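Local coordinates for protein lovastatin nonaketide synthase, polyketide synthase component (Aspergillus terreus, PDB 7CPX) that builds the dihydromonacolin L nonaketide of the lovastatin pathway from malonyl-CoA, as a homodimeric iterative polyketide synthase working with the partner protein LovC, at residues A[1717-1731]-A[1751-1764]. The protein carries 2 engineered substitutions. Sequence-based numbering, arbitrary orientation.
Sequences LTYASNTVWLTENAW and HPDLGVHVLDVDAV
Asp1760 OD1 takes two hydrogen bonds from the segment 1717-1731: one from the backbone Ala1730 N at 2.7 Å, from the syn side but tilted out of the carboxylate plane, the other from Thr1727 OG1 at 3.1 Å, from above that plane. Both donors approach from the same face. With CG anti to its own N (chi1 -171°), the Asp1760 carboxylate reaches the loop after the neighbouring strand. The second oxygen, OD2, receives a weak bond from Trp1731 N and sits at the indole edge, near the ring plane, its nearest ring atom being CD1.

Strands 1723-1728 and 1755-1761 run parallel, 18° apart. Seven backbone hydrogen bonds join the segments, running from Gly1755 N to Ser1721 O up to Val1761 N to Thr1727 O. On the face of Thr1727 and Asp1760, the Trp1725 indole brings CZ3 within 3.7 Å of Val1756 CG1, while Thr1723 CG2 lies over one ring face, offset toward the rim, and His1757 O meets the edge in plane. On the other face, Leu1726 and Leu1759 lie side by side, CD2 of the former 3.5 Å from CB of the latter. At the far end, Leu1754 CD1 packs on Ala1720 CB and its CD2 on Leu1717 CD2.

The strands are neighbours inside a mixed sheet, between strands 1689-1693 and 1797-1801, and form a beta-alpha-beta unit whose connecting helix, 1735-1750, packs on Trp1725 and Thr1727; Trp1731 also meets helix 2305-2323 of the ketoreductase domain. One buried carboxylate thus ties the loop leaving the first strand to the end of the second, its negative charge probably eased by these donors.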
loop_
_atom_site.group_PDB
_atom_site.type_symbol
_atom_site.label_atom_id
_atom_site.label_comp_id
_atom_site.label_asym_id
_atom_site.label_seq_id
_atom_site.Cartn_x
_atom_site.Cartn_y
_atom_site.Cartn_z
ATOM N N LEU A 1717 57.847 -1.911 59.368
ATOM C CA LEU A 1717 57.680 -1.297 58.055
ATOM C C LEU A 1717 58.499 -0.019 57.948
ATOM O O LEU A 1717 59.122 0.247 56.913
ATOM C CB LEU A 1717 56.205 -0.998 57.784
ATOM C CG LEU A 1717 55.213 -2.162 57.842
ATOM C CD1 LEU A 1717 53.889 -1.744 57.224
ATOM C CD2 LEU A 1717 55.761 -3.404 57.159
ATOM N N THR A 1718 58.507 0.787 59.011
ATOM C CA THR A 1718 59.245 2.045 58.975
ATOM C C THR A 1718 60.738 1.804 58.795
ATOM O O THR A 1718 61.397 2.501 58.014
ATOM C CB THR A 1718 58.984 2.842 60.254
ATOM O OG1 THR A 1718 57.575 3.048 60.413
ATOM C CG2 THR A 1718 59.688 4.191 60.195
ATOM N N TYR A 1719 61.291 0.820 59.506
ATOM C CA TYR A 1719 62.723 0.559 59.446
ATOM C C TYR A 1719 63.118 -0.389 58.322
ATOM O O TYR A 1719 64.315 -0.641 58.145
ATOM C CB TYR A 1719 63.214 -0.025 60.772
ATOM C CG TYR A 1719 63.363 0.992 61.877
ATOM C CD1 TYR A 1719 64.513 1.763 61.987
ATOM C CD2 TYR A 1719 62.361 1.175 62.816
ATOM C CE1 TYR A 1719 64.654 2.691 62.999
ATOM C CE2 TYR A 1719 62.494 2.100 63.831
ATOM C CZ TYR A 1719 63.641 2.855 63.919
ATOM O OH TYR A 1719 63.776 3.779 64.929
ATOM N N ALA A 1720 62.162 -0.914 57.564
ATOM C CA ALA A 1720 62.436 -1.942 56.570
ATOM C C ALA A 1720 62.408 -1.352 55.167
ATOM O O ALA A 1720 61.472 -0.629 54.809
ATOM C CB ALA A 1720 61.421 -3.081 56.671
ATOM N N SER A 1721 63.444 -1.653 54.388
ATOM C CA SER A 1721 63.430 -1.447 52.946
ATOM C C SER A 1721 63.162 -2.736 52.189
ATOM O O SER A 1721 62.556 -2.703 51.113
ATOM C CB SER A 1721 64.765 -0.857 52.479
ATOM O OG SER A 1721 65.836 -1.744 52.755
ATOM N N ASN A 1722 63.603 -3.867 52.737
ATOM C CA ASN A 1722 63.290 -5.187 52.219
ATOM C C ASN A 1722 62.917 -6.080 53.392
ATOM O O ASN A 1722 63.370 -5.864 54.518
ATOM C CB ASN A 1722 64.474 -5.791 51.454
ATOM C CG ASN A 1722 64.856 -4.977 50.235
ATOM O OD1 ASN A 1722 64.019 -4.301 49.638
ATOM N ND2 ASN A 1722 66.127 -5.041 49.856
ATOM N N THR A 1723 62.073 -7.073 53.131
ATOM C CA THR A 1723 61.705 -7.998 54.192
ATOM C C THR A 1723 61.180 -9.298 53.604
ATOM O O THR A 1723 60.521 -9.309 52.558
ATOM C CB THR A 1723 60.653 -7.401 55.129
ATOM O OG1 THR A 1723 61.113 -6.145 55.642
ATOM C CG2 THR A 1723 60.384 -8.363 56.281
ATOM N N VAL A 1724 61.470 -10.389 54.311
ATOM C CA VAL A 1724 60.980 -11.719 53.979
ATOM C C VAL A 1724 60.368 -12.324 55.233
ATOM O O VAL A 1724 61.021 -12.385 56.281
ATOM C CB VAL A 1724 62.104 -12.625 53.442
ATOM C CG1 VAL A 1724 61.531 -13.948 52.959
ATOM C CG2 VAL A 1724 62.869 -11.924 52.335
ATOM N N TRP A 1725 59.122 -12.771 55.126
ATOM C CA TRP A 1725 58.440 -13.485 56.193
ATOM C C TRP A 1725 58.414 -14.970 55.866
ATOM O O TRP A 1725 58.293 -15.356 54.702
ATOM C CB TRP A 1725 57.014 -12.965 56.377
ATOM C CG TRP A 1725 56.940 -11.613 57.012
ATOM C CD1 TRP A 1725 56.674 -11.336 58.320
ATOM C CD2 TRP A 1725 57.133 -10.350 56.367
ATOM N NE1 TRP A 1725 56.690 -9.980 58.531
ATOM C CE2 TRP A 1725 56.968 -9.351 57.347
ATOM C CE3 TRP A 1725 57.423 -9.966 55.054
ATOM C CZ2 TRP A 1725 57.091 -7.994 57.058
ATOM C CZ3 TRP A 1725 57.537 -8.618 54.767
ATOM C CH2 TRP A 1725 57.375 -7.648 55.765
ATOM N N LEU A 1726 58.554 -15.799 56.896
ATOM C CA LEU A 1726 58.489 -17.248 56.761
ATOM C C LEU A 1726 57.279 -17.755 57.528
ATOM O O LEU A 1726 57.134 -17.467 58.720
ATOM C CB LEU A 1726 59.763 -17.909 57.283
ATOM C CG LEU A 1726 61.082 -17.477 56.646
ATOM C CD1 LEU A 1726 62.200 -18.371 57.144
ATOM C CD2 LEU A 1726 60.988 -17.518 55.131
ATOM N N THR A 1727 56.426 -18.517 56.851
ATOM C CA THR A 1727 55.223 -19.073 57.447
ATOM C C THR A 1727 55.241 -20.587 57.298
ATOM O O THR A 1727 55.764 -21.121 56.317
ATOM C CB THR A 1727 53.965 -18.502 56.789
ATOM O OG1 THR A 1727 53.826 -19.031 55.464
ATOM C CG2 THR A 1727 54.042 -16.986 56.715
ATOM N N GLU A 1728 54.670 -21.276 58.283
ATOM C CA GLU A 1728 54.627 -22.738 58.299
ATOM C C GLU A 1728 53.242 -23.172 57.832
ATOM O O GLU A 1728 52.308 -23.301 58.624
ATOM C CB GLU A 1728 54.948 -23.276 59.687
ATOM C CG GLU A 1728 54.836 -24.788 59.805
ATOM C CD GLU A 1728 55.333 -25.307 61.140
ATOM O OE1 GLU A 1728 55.668 -24.479 62.013
ATOM O OE2 GLU A 1728 55.389 -26.542 61.318
ATOM N N ASN A 1729 53.116 -23.406 56.528
ATOM C CA ASN A 1729 51.862 -23.856 55.928
ATOM C C ASN A 1729 50.716 -22.930 56.328
ATOM O O ASN A 1729 49.691 -23.355 56.865
ATOM C CB ASN A 1729 51.563 -25.303 56.317
ATOM C CG ASN A 1729 50.770 -26.033 55.257
ATOM O OD1 ASN A 1729 50.215 -25.417 54.348
ATOM N ND2 ASN A 1729 50.712 -27.354 55.366
ATOM N N ALA A 1730 50.906 -21.638 56.058
ATOM C CA ALA A 1730 49.936 -20.636 56.486
ATOM C C ALA A 1730 48.563 -20.905 55.888
ATOM O O ALA A 1730 47.547 -20.872 56.592
ATOM C CB ALA A 1730 50.420 -19.244 56.083
ATOM N N TRP A 1731 48.514 -21.178 54.586
ATOM C CA TRP A 1731 47.233 -21.256 53.899
ATOM C C TRP A 1731 46.471 -22.526 54.250
ATOM O O TRP A 1731 45.240 -22.551 54.146
ATOM C CB TRP A 1731 47.450 -21.164 52.390
ATOM C CG TRP A 1731 48.024 -19.852 51.958
ATOM C CD1 TRP A 1731 49.303 -19.610 51.557
ATOM C CD2 TRP A 1731 47.340 -18.596 51.894
ATOM N NE1 TRP A 1731 49.459 -18.284 51.242
ATOM C CE2 TRP A 1731 48.268 -17.638 51.441
ATOM C CE3 TRP A 1731 46.033 -18.187 52.172
ATOM C CZ2 TRP A 1731 47.932 -16.301 51.261
ATOM C CZ3 TRP A 1731 45.702 -16.859 51.992
ATOM C CH2 TRP A 1731 46.647 -15.932 51.542
ATOM N N HIS A 1751 53.663 0.351 50.272
ATOM C CA HIS A 1751 55.046 0.799 50.243
ATOM C C HIS A 1751 55.770 0.111 49.094
ATOM O O HIS A 1751 56.511 -0.854 49.315
ATOM C CB HIS A 1751 55.736 0.498 51.572
ATOM C CG HIS A 1751 55.057 1.112 52.756
ATOM N ND1 HIS A 1751 55.200 2.440 53.091
ATOM C CD2 HIS A 1751 54.229 0.577 53.685
ATOM C CE1 HIS A 1751 54.490 2.698 54.175
ATOM N NE2 HIS A 1751 53.892 1.584 54.555
ATOM N N PRO A 1752 55.581 0.572 47.855
ATOM C CA PRO A 1752 56.251 -0.093 46.727
ATOM C C PRO A 1752 57.760 -0.121 46.866
ATOM O O PRO A 1752 58.400 -1.073 46.401
ATOM C CB PRO A 1752 55.802 0.736 45.514
ATOM C CG PRO A 1752 55.372 2.049 46.077
ATOM C CD PRO A 1752 54.807 1.748 47.426
ATOM N N ASP A 1753 58.351 0.894 47.497
ATOM C CA ASP A 1753 59.783 0.869 47.764
ATOM C C ASP A 1753 60.160 -0.223 48.754
ATOM O O ASP A 1753 61.331 -0.612 48.815
ATOM C CB ASP A 1753 60.240 2.228 48.294
ATOM C CG ASP A 1753 59.881 3.368 47.362
ATOM O OD1 ASP A 1753 59.834 3.141 46.135
ATOM O OD2 ASP A 1753 59.645 4.489 47.857
ATOM N N LEU A 1754 59.197 -0.726 49.525
ATOM C CA LEU A 1754 59.450 -1.762 50.525
ATOM C C LEU A 1754 59.257 -3.122 49.870
ATOM O O LEU A 1754 58.126 -3.564 49.648
ATOM C CB LEU A 1754 58.522 -1.590 51.721
ATOM C CG LEU A 1754 58.526 -2.730 52.741
ATOM C CD1 LEU A 1754 59.935 -3.011 53.231
ATOM C CD2 LEU A 1754 57.609 -2.405 53.907
ATOM N N GLY A 1755 60.362 -3.791 49.557
ATOM C CA GLY A 1755 60.290 -5.147 49.054
ATOM C C GLY A 1755 59.675 -6.071 50.082
ATOM O O GLY A 1755 60.142 -6.137 51.221
ATOM N N VAL A 1756 58.621 -6.784 49.700
ATOM C CA VAL A 1756 57.899 -7.681 50.594
ATOM C C VAL A 1756 57.896 -9.070 49.980
ATOM O O VAL A 1756 57.505 -9.241 48.818
ATOM C CB VAL A 1756 56.463 -7.189 50.839
ATOM C CG1 VAL A 1756 55.656 -8.255 51.555
ATOM C CG2 VAL A 1756 56.474 -5.899 51.637
ATOM N N HIS A 1757 58.330 -10.062 50.754
ATOM C CA HIS A 1757 58.296 -11.447 50.315
ATOM C C HIS A 1757 57.733 -12.323 51.423
ATOM O O HIS A 1757 57.930 -12.054 52.609
ATOM C CB HIS A 1757 59.687 -11.941 49.916
ATOM C CG HIS A 1757 60.281 -11.188 48.768
ATOM N ND1 HIS A 1757 60.575 -11.782 47.561
ATOM C CD2 HIS A 1757 60.624 -9.885 48.639
ATOM C CE1 HIS A 1757 61.082 -10.879 46.741
ATOM N NE2 HIS A 1757 61.120 -9.720 47.370
ATOM N N VAL A 1758 57.026 -13.375 51.022
ATOM C CA VAL A 1758 56.474 -14.352 51.950
ATOM C C VAL A 1758 56.805 -15.742 51.431
ATOM O O VAL A 1758 56.670 -16.018 50.233
ATOM C CB VAL A 1758 54.949 -14.183 52.126
ATOM C CG1 VAL A 1758 54.606 -12.727 52.386
ATOM C CG2 VAL A 1758 54.208 -14.704 50.910
ATOM N N LEU A 1759 57.243 -16.613 52.332
ATOM C CA LEU A 1759 57.641 -17.975 51.998
ATOM C C LEU A 1759 56.811 -18.927 52.846
ATOM O O LEU A 1759 57.026 -19.034 54.059
ATOM C CB LEU A 1759 59.135 -18.177 52.239
ATOM C CG LEU A 1759 59.919 -18.753 51.060
ATOM C CD1 LEU A 1759 61.410 -18.672 51.329
ATOM C CD2 LEU A 1759 59.500 -20.187 50.790
ATOM N N ASP A 1760 55.860 -19.606 52.213
ATOM C CA ASP A 1760 54.994 -20.555 52.897
ATOM C C ASP A 1760 55.570 -21.956 52.733
ATOM O O ASP A 1760 55.731 -22.440 51.608
ATOM C CB ASP A 1760 53.572 -20.488 52.341
ATOM C CG ASP A 1760 52.588 -21.290 53.166
ATOM O OD1 ASP A 1760 52.965 -21.737 54.270
ATOM O OD2 ASP A 1760 51.439 -21.475 52.714
ATOM N N VAL A 1761 55.870 -22.605 53.852
ATOM C CA VAL A 1761 56.504 -23.915 53.871
ATOM C C VAL A 1761 55.508 -24.905 54.455
ATOM O O VAL A 1761 55.073 -24.752 55.604
ATOM C CB VAL A 1761 57.806 -23.896 54.685
ATOM C CG1 VAL A 1761 58.559 -25.201 54.519
ATOM C CG2 VAL A 1761 58.670 -22.716 54.273
ATOM N N ASP A 1762 55.147 -25.918 53.667
ATOM C CA ASP A 1762 54.257 -26.957 54.169
ATOM C C ASP A 1762 54.857 -27.688 55.360
ATOM O O ASP A 1762 54.111 -28.174 56.218
ATOM C CB ASP A 1762 53.932 -27.951 53.053
ATOM C CG ASP A 1762 55.173 -28.578 52.451
ATOM O OD1 ASP A 1762 56.290 -28.195 52.855
ATOM O OD2 ASP A 1762 55.030 -29.454 51.573
ATOM N N ALA A 1763 56.183 -27.777 55.431
ATOM C CA ALA A 1763 56.860 -28.399 56.566
ATOM C C ALA A 1763 58.210 -27.714 56.729
ATOM O O ALA A 1763 59.077 -27.838 55.860
ATOM C CB ALA A 1763 57.024 -29.901 56.354
ATOM N N VAL A 1764 58.383 -26.997 57.841
ATOM C CA VAL A 1764 59.607 -26.227 58.047
ATOM C C VAL A 1764 60.822 -27.141 58.103
ATOM O O VAL A 1764 61.914 -26.763 57.660
ATOM C CB VAL A 1764 59.490 -25.374 59.324
ATOM C CG1 VAL A 1764 60.819 -24.712 59.640
ATOM C CG2 VAL A 1764 58.402 -24.332 59.160
#